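Local coordinates for protein phospholipase C-beta (PLC-beta) (Sepia officinalis, PDB 3QR0) that is a multidomain phospholipase C of the beta class, with PH, EF-hand-like, TIM-barrel X and Y and C2 regions, and binds a calcium ion, at residues Cys364-Leu369 and Pro411-Phe416; Glu402-Val407 and Lys464-Lys469. All coordinates share one frame; numbering follows the deposited sequence.

Interaction 1 of 2, residues Cys364-Leu369 and Pro411-Phe416; sequences CRCLEL and PVILSF. With CA (calcium ion), chain B.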
loop_
_atom_site.group_PDB
_atom_site.type_symbol
_atom_site.label_atom_id
_atom_site.label_comp_id
_atom_site.label_asym_id
_atom_site.label_seq_id
_atom_site.Cartn_x
_atom_site.Cartn_y
_atom_site.Cartn_z
ATOM N N CYS A 364 6.084 6.470 0.661
ATOM C CA CYS A 364 6.125 7.674 -0.174
ATOM C C CYS A 364 7.506 8.331 -0.095
ATOM O O CYS A 364 8.077 8.435 0.996
ATOM C CB CYS A 364 5.062 8.673 0.271
ATOM S SG CYS A 364 4.844 10.048 -0.857
ATOM N N ARG A 365 8.038 8.754 -1.242
ATOM C CA ARG A 365 9.401 9.312 -1.317
ATOM C C ARG A 365 9.456 10.806 -1.637
ATOM O O ARG A 365 10.483 11.445 -1.412
ATOM C CB ARG A 365 10.239 8.560 -2.361
ATOM C CG ARG A 365 10.413 7.059 -2.098
ATOM C CD ARG A 365 11.313 6.774 -0.892
ATOM N NE ARG A 365 10.540 6.769 0.339
ATOM C CZ ARG A 365 11.035 6.842 1.570
ATOM N NH1 ARG A 365 12.344 6.919 1.795
ATOM N NH2 ARG A 365 10.194 6.835 2.594
ATOM N N CYS A 366 8.383 11.364 -2.180
ATOM C CA CYS A 366 8.394 12.755 -2.614
ATOM C C CYS A 366 7.267 13.508 -1.925
ATOM O O CYS A 366 6.097 13.128 -2.033
ATOM C CB CYS A 366 8.264 12.859 -4.133
ATOM S SG CYS A 366 8.355 14.571 -4.784
ATOM N N LEU A 367 7.640 14.567 -1.216
ATOM C CA LEU A 367 6.728 15.323 -0.370
ATOM C C LEU A 367 6.727 16.774 -0.793
ATOM O O LEU A 367 7.659 17.235 -1.465
ATOM C CB LEU A 367 7.176 15.253 1.090
ATOM C CG LEU A 367 7.647 13.909 1.636
ATOM C CD1 LEU A 367 8.225 14.103 3.036
ATOM C CD2 LEU A 367 6.523 12.892 1.647
ATOM N N GLU A 368 5.697 17.502 -0.377
ATOM C CA GLU A 368 5.604 18.920 -0.668
ATOM C C GLU A 368 5.519 19.751 0.610
ATOM O O GLU A 368 4.800 19.398 1.549
ATOM C CB GLU A 368 4.397 19.194 -1.550
ATOM C CG GLU A 368 4.303 20.636 -2.038
ATOM C CD GLU A 368 3.260 20.815 -3.115
ATOM O OE1 GLU A 368 2.555 19.832 -3.422
ATOM O OE2 GLU A 368 3.130 21.937 -3.650
ATOM N N LEU A 369 6.266 20.849 0.625
ATOM C CA LEU A 369 6.280 21.795 1.729
ATOM C C LEU A 369 6.030 23.184 1.144
ATOM O O LEU A 369 6.865 23.704 0.394
ATOM C CB LEU A 369 7.632 21.765 2.459
ATOM C CG LEU A 369 8.065 20.506 3.237
ATOM C CD1 LEU A 369 8.363 19.309 2.329
ATOM C CD2 LEU A 369 9.294 20.809 4.094
ATOM N N PRO A 411 15.994 7.248 -1.838
ATOM C CA PRO A 411 16.023 8.691 -1.573
ATOM C C PRO A 411 14.667 9.395 -1.510
ATOM O O PRO A 411 13.695 8.974 -2.150
ATOM C CB PRO A 411 16.876 9.262 -2.720
ATOM C CG PRO A 411 16.931 8.199 -3.755
ATOM C CD PRO A 411 16.746 6.890 -3.058
ATOM N N VAL A 412 14.633 10.469 -0.731
ATOM C CA VAL A 412 13.447 11.282 -0.565
ATOM C C VAL A 412 13.674 12.598 -1.289
ATOM O O VAL A 412 14.776 13.131 -1.285
ATOM C CB VAL A 412 13.138 11.510 0.929
ATOM C CG1 VAL A 412 12.143 12.670 1.131
ATOM C CG2 VAL A 412 12.610 10.222 1.549
ATOM N N ILE A 413 12.634 13.092 -1.947
ATOM C CA ILE A 413 12.686 14.383 -2.623
ATOM C C ILE A 413 11.672 15.306 -1.956
ATOM O O ILE A 413 10.499 14.959 -1.820
ATOM C CB ILE A 413 12.371 14.243 -4.130
ATOM C CG1 ILE A 413 13.420 13.364 -4.819
ATOM C CG2 ILE A 413 12.336 15.620 -4.793
ATOM C CD1 ILE A 413 12.982 12.806 -6.194
ATOM N N LEU A 414 12.128 16.474 -1.518
ATOM C CA LEU A 414 11.245 17.457 -0.907
ATOM C C LEU A 414 10.977 18.575 -1.898
ATOM O O LEU A 414 11.888 19.294 -2.298
ATOM C CB LEU A 414 11.858 18.026 0.369
ATOM C CG LEU A 414 12.265 17.007 1.435
ATOM C CD1 LEU A 414 12.812 17.726 2.657
ATOM C CD2 LEU A 414 11.097 16.110 1.818
ATOM N N SER A 415 9.717 18.700 -2.297
ATOM C CA SER A 415 9.282 19.736 -3.220
ATOM C C SER A 415 8.910 20.976 -2.412
ATOM O O SER A 415 7.880 20.999 -1.725
ATOM C CB SER A 415 8.093 19.240 -4.056
ATOM O OG SER A 415 7.618 20.254 -4.929
ATOM N N PHE A 416 9.773 21.989 -2.475
ATOM C CA PHE A 416 9.539 23.269 -1.819
ATOM C C PHE A 416 8.761 24.205 -2.741
ATOM O O PHE A 416 9.179 24.477 -3.863
ATOM C CB PHE A 416 10.861 23.942 -1.436
ATOM C CG PHE A 416 11.472 23.421 -0.160
ATOM C CD1 PHE A 416 11.705 24.272 0.909
ATOM C CD2 PHE A 416 11.818 22.082 -0.031
ATOM C CE1 PHE A 416 12.278 23.792 2.095
ATOM C CE2 PHE A 416 12.382 21.594 1.145
ATOM C CZ PHE A 416 12.615 22.452 2.207
HETATM CA CA CA B . 1.545 23.552 -2.946
HETATM O O HOH W 1 5.932 22.158 -4.690
HETATM O O HOH W 2 -0.542 24.784 -3.357
HETATM O O HOH W 3 0.370 22.743 -4.920
#
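Arg-365 to Leu-369 runs parallel to Val-412 to Phe-416, and four backbone hydrogen bonds tie the two. The first joins Ile-413 N to Arg-365 O at 2.8 Å. Leu-367 lies between Ile-413 and Ser-415, giving its N to Ile-413 O and taking Ser-415 N at its own O. Leu-369 N to Ser-415 O, 2.9 Å, closes the ladder.

Apolar contacts line the face of Leu-367, Leu-369, Leu-414 and Phe-416. Leu-367 and Leu-414 lie side by side, with CD1 of Leu-367 3.7 Å from CD2 of Leu-414. On the other face SG of Cys-366 meets CB of Ile-413.

CG2 of Val-412 rests over one face of the Arg-365 guanidinium, 3.3 Å from NH1. NH1 itself hydrogen-bonds to Ala-404 O. Glu-368 and Ser-415 share the Cys-366 face. The Glu-368 side chain is extended, with CG anti to the backbone N (chi1 -174°), and its OE2 binds calcium at 2.4 Å. Asn-339, Asp-370 and Glu-417 complete the protein ligands. Glu-368 OE1 forms a salt bridge with Arg-570. A water links Glu-368 OE2 to Ser-415 OG, which Lys-469 also holds.

These are neighbouring strands of the TIM-barrel X region. Helices 354-361 and 393-403 cover the leucine face, and strand 466-469 flanks 412-418.

Interaction 2 of 2, residues Glu402-Val407 and Lys464-Lys469; sequences ESAFKV and KKILIK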
loop_
_atom_site.group_PDB
_atom_site.type_symbol
_atom_site.label_atom_id
_atom_site.label_comp_id
_atom_site.label_asym_id
_atom_site.label_seq_id
_atom_site.Cartn_x
_atom_site.Cartn_y
_atom_site.Cartn_z
ATOM N N GLU A 402 12.945 12.170 11.195
ATOM C CA GLU A 402 12.622 10.971 11.970
ATOM C C GLU A 402 12.167 9.790 11.101
ATOM O O GLU A 402 12.639 8.664 11.275
ATOM C CB GLU A 402 11.529 11.284 13.007
ATOM C CG GLU A 402 11.131 10.092 13.874
ATOM C CD GLU A 402 9.882 10.323 14.703
ATOM O OE1 GLU A 402 9.459 11.489 14.885
ATOM O OE2 GLU A 402 9.329 9.311 15.188
ATOM N N SER A 403 11.249 10.044 10.176
ATOM C CA SER A 403 10.502 8.971 9.513
ATOM C C SER A 403 10.984 8.636 8.101
ATOM O O SER A 403 10.601 7.608 7.549
ATOM C CB SER A 403 9.018 9.339 9.475
ATOM O OG SER A 403 8.536 9.593 10.786
ATOM N N ALA A 404 11.836 9.487 7.533
ATOM C CA ALA A 404 12.218 9.402 6.116
ATOM C C ALA A 404 12.650 8.015 5.651
ATOM O O ALA A 404 12.272 7.584 4.565
ATOM C CB ALA A 404 13.322 10.411 5.812
ATOM N N PHE A 405 13.441 7.324 6.468
ATOM C CA PHE A 405 14.018 6.053 6.062
ATOM C C PHE A 405 13.680 4.874 6.975
ATOM O O PHE A 405 14.418 3.889 7.015
ATOM C CB PHE A 405 15.532 6.224 5.884
ATOM C CG PHE A 405 15.887 7.361 4.968
ATOM C CD1 PHE A 405 15.609 7.278 3.609
ATOM C CD2 PHE A 405 16.433 8.535 5.466
ATOM C CE1 PHE A 405 15.904 8.334 2.755
ATOM C CE2 PHE A 405 16.732 9.594 4.620
ATOM C CZ PHE A 405 16.470 9.495 3.263
ATOM N N LYS A 406 12.548 4.958 7.674
ATOM C CA LYS A 406 12.099 3.859 8.535
ATOM C C LYS A 406 11.597 2.651 7.744
ATOM O O LYS A 406 11.780 1.517 8.190
ATOM C CB LYS A 406 11.014 4.315 9.531
ATOM C CG LYS A 406 11.562 5.078 10.717
ATOM C CD LYS A 406 10.517 5.289 11.833
ATOM C CE LYS A 406 10.547 4.166 12.871
ATOM N NZ LYS A 406 9.697 4.477 14.070
ATOM N N VAL A 407 10.962 2.882 6.593
ATOM C CA VAL A 407 10.421 1.777 5.792
ATOM C C VAL A 407 11.126 1.580 4.455
ATOM O O VAL A 407 11.034 0.505 3.875
ATOM C CB VAL A 407 8.895 1.912 5.539
ATOM C CG1 VAL A 407 8.169 2.232 6.839
ATOM C CG2 VAL A 407 8.607 2.955 4.458
ATOM N N LYS A 464 19.391 6.724 1.588
ATOM C CA LYS A 464 19.447 7.503 2.826
ATOM C C LYS A 464 19.810 8.969 2.583
ATOM O O LYS A 464 20.441 9.597 3.432
ATOM C CB LYS A 464 20.428 6.865 3.821
ATOM C CG LYS A 464 20.098 5.410 4.175
ATOM C CD LYS A 464 19.385 5.293 5.503
ATOM C CE LYS A 464 20.347 5.455 6.674
ATOM N NZ LYS A 464 19.645 5.965 7.889
ATOM N N LYS A 465 19.409 9.511 1.435
ATOM C CA LYS A 465 19.629 10.923 1.131
ATOM C C LYS A 465 18.314 11.649 0.855
ATOM O O LYS A 465 17.383 11.082 0.270
ATOM C CB LYS A 465 20.573 11.092 -0.063
ATOM C CG LYS A 465 21.972 10.507 0.142
ATOM C CD LYS A 465 22.756 11.277 1.187
ATOM C CE LYS A 465 24.102 10.636 1.475
ATOM N NZ LYS A 465 24.700 11.241 2.690
ATOM N N ILE A 466 18.254 12.900 1.308
ATOM C CA ILE A 466 17.116 13.785 1.097
ATOM C C ILE A 466 17.551 14.849 0.101
ATOM O O ILE A 466 18.562 15.531 0.313
ATOM C CB ILE A 466 16.676 14.452 2.416
ATOM C CG1 ILE A 466 16.084 13.404 3.366
ATOM C CG2 ILE A 466 15.651 15.572 2.148
ATOM C CD1 ILE A 466 16.059 13.838 4.823
ATOM N N LEU A 467 16.816 14.954 -1.005
ATOM C CA LEU A 467 17.100 15.944 -2.038
ATOM C C LEU A 467 16.104 17.086 -1.957
ATOM O O LEU A 467 14.918 16.871 -1.676
ATOM C CB LEU A 467 17.059 15.315 -3.433
ATOM C CG LEU A 467 18.261 14.435 -3.772
ATOM C CD1 LEU A 467 18.061 13.047 -3.203
ATOM C CD2 LEU A 467 18.481 14.374 -5.285
ATOM N N ILE A 468 16.597 18.297 -2.194
ATOM C CA ILE A 468 15.777 19.495 -2.137
ATOM C C ILE A 468 15.462 19.978 -3.539
ATOM O O ILE A 468 16.370 20.261 -4.318
ATOM C CB ILE A 468 16.483 20.657 -1.398
ATOM C CG1 ILE A 468 16.956 20.216 -0.010
ATOM C CG2 ILE A 468 15.537 21.854 -1.285
ATOM C CD1 ILE A 468 15.851 19.711 0.887
ATOM N N LYS A 469 14.168 20.081 -3.834
ATOM C CA LYS A 469 13.679 20.668 -5.074
ATOM C C LYS A 469 13.194 22.082 -4.764
ATOM O O LYS A 469 12.169 22.274 -4.102
ATOM C CB LYS A 469 12.552 19.816 -5.662
ATOM C CG LYS A 469 11.786 20.458 -6.818
ATOM C CD LYS A 469 10.558 19.638 -7.188
ATOM C CE LYS A 469 9.534 20.460 -7.961
ATOM N NZ LYS A 469 9.002 21.629 -7.180
#
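Phe-405 lies with one ring face on the backbone of Lys-464, and it has the most surface buried here. CA of Lys-464 stands over the middle of the ring, 3.6 Å from its centroid and 13° off the normal. This is a CH-pi contact. The far end of the ring reaches further along the chain. Its CZ comes within 3.4 Å of Lys-464 C and 3.5 Å of Lys-465 N. The opposite ring face carries CB of the preceding residue, Ala-404, toward the rim. The ring is therefore sandwiched between its own neighbour and the other segment.

Lys-464 adds the aliphatic part of its side chain. The chain bends at chi2 (-100°) and chi3 (-77°). CD is thereby brought alongside the root of the phenylalanine, 4.0 Å from Phe-405 CB. The two side chains cross at a slant.

Ile-466 is the third partner, the first residue of strand 466-469. Its CG1 approaches CZ of Phe-405 obliquely at 3.9 Å. Its CD1 also reaches CB of Ala-404, at a looser 4.5 Å. Ala-404 and Phe-405 form the middle of a type I turn from Ser-403 to Lys-406 at the C-terminal end of helix 393-403. Val-412 and Arg-365 also touch the Phe-405 side chain.

The contact is CH-pi and van der Waals packing, with the ring laid on backbone as much as on side chains. One aromatic ring packs the turn at the end of the helix against the start of the strand. The two segments share no hydrogen bond, so the close fit of the ring against the backbone makes the contact.

How the interactions relate
Interaction 1 is wholly buried and interaction 2 only partly so, with Lys-464 exposed. Both belong to the TIM-barrel X region, and their centres lie about 8 Å apart. They share a sheet: strand 412-418 of interaction 1 is next to strand 466-469 of interaction 2. Probable hydrogen bonds run from Leu-467 N to Val-412 O and from Leu-414 N to Leu-467 O. Leu-414 CD1 also packs on Ile-466 CG2 at 3.6 Å. Interaction 1 pairs two strands through their backbones and carries a calcium ligand. Interaction 2 packs a turn by CH-pi and van der Waals contact with Ile-466 and the residues leading into strand 466-469. Along the chain the four segments alternate.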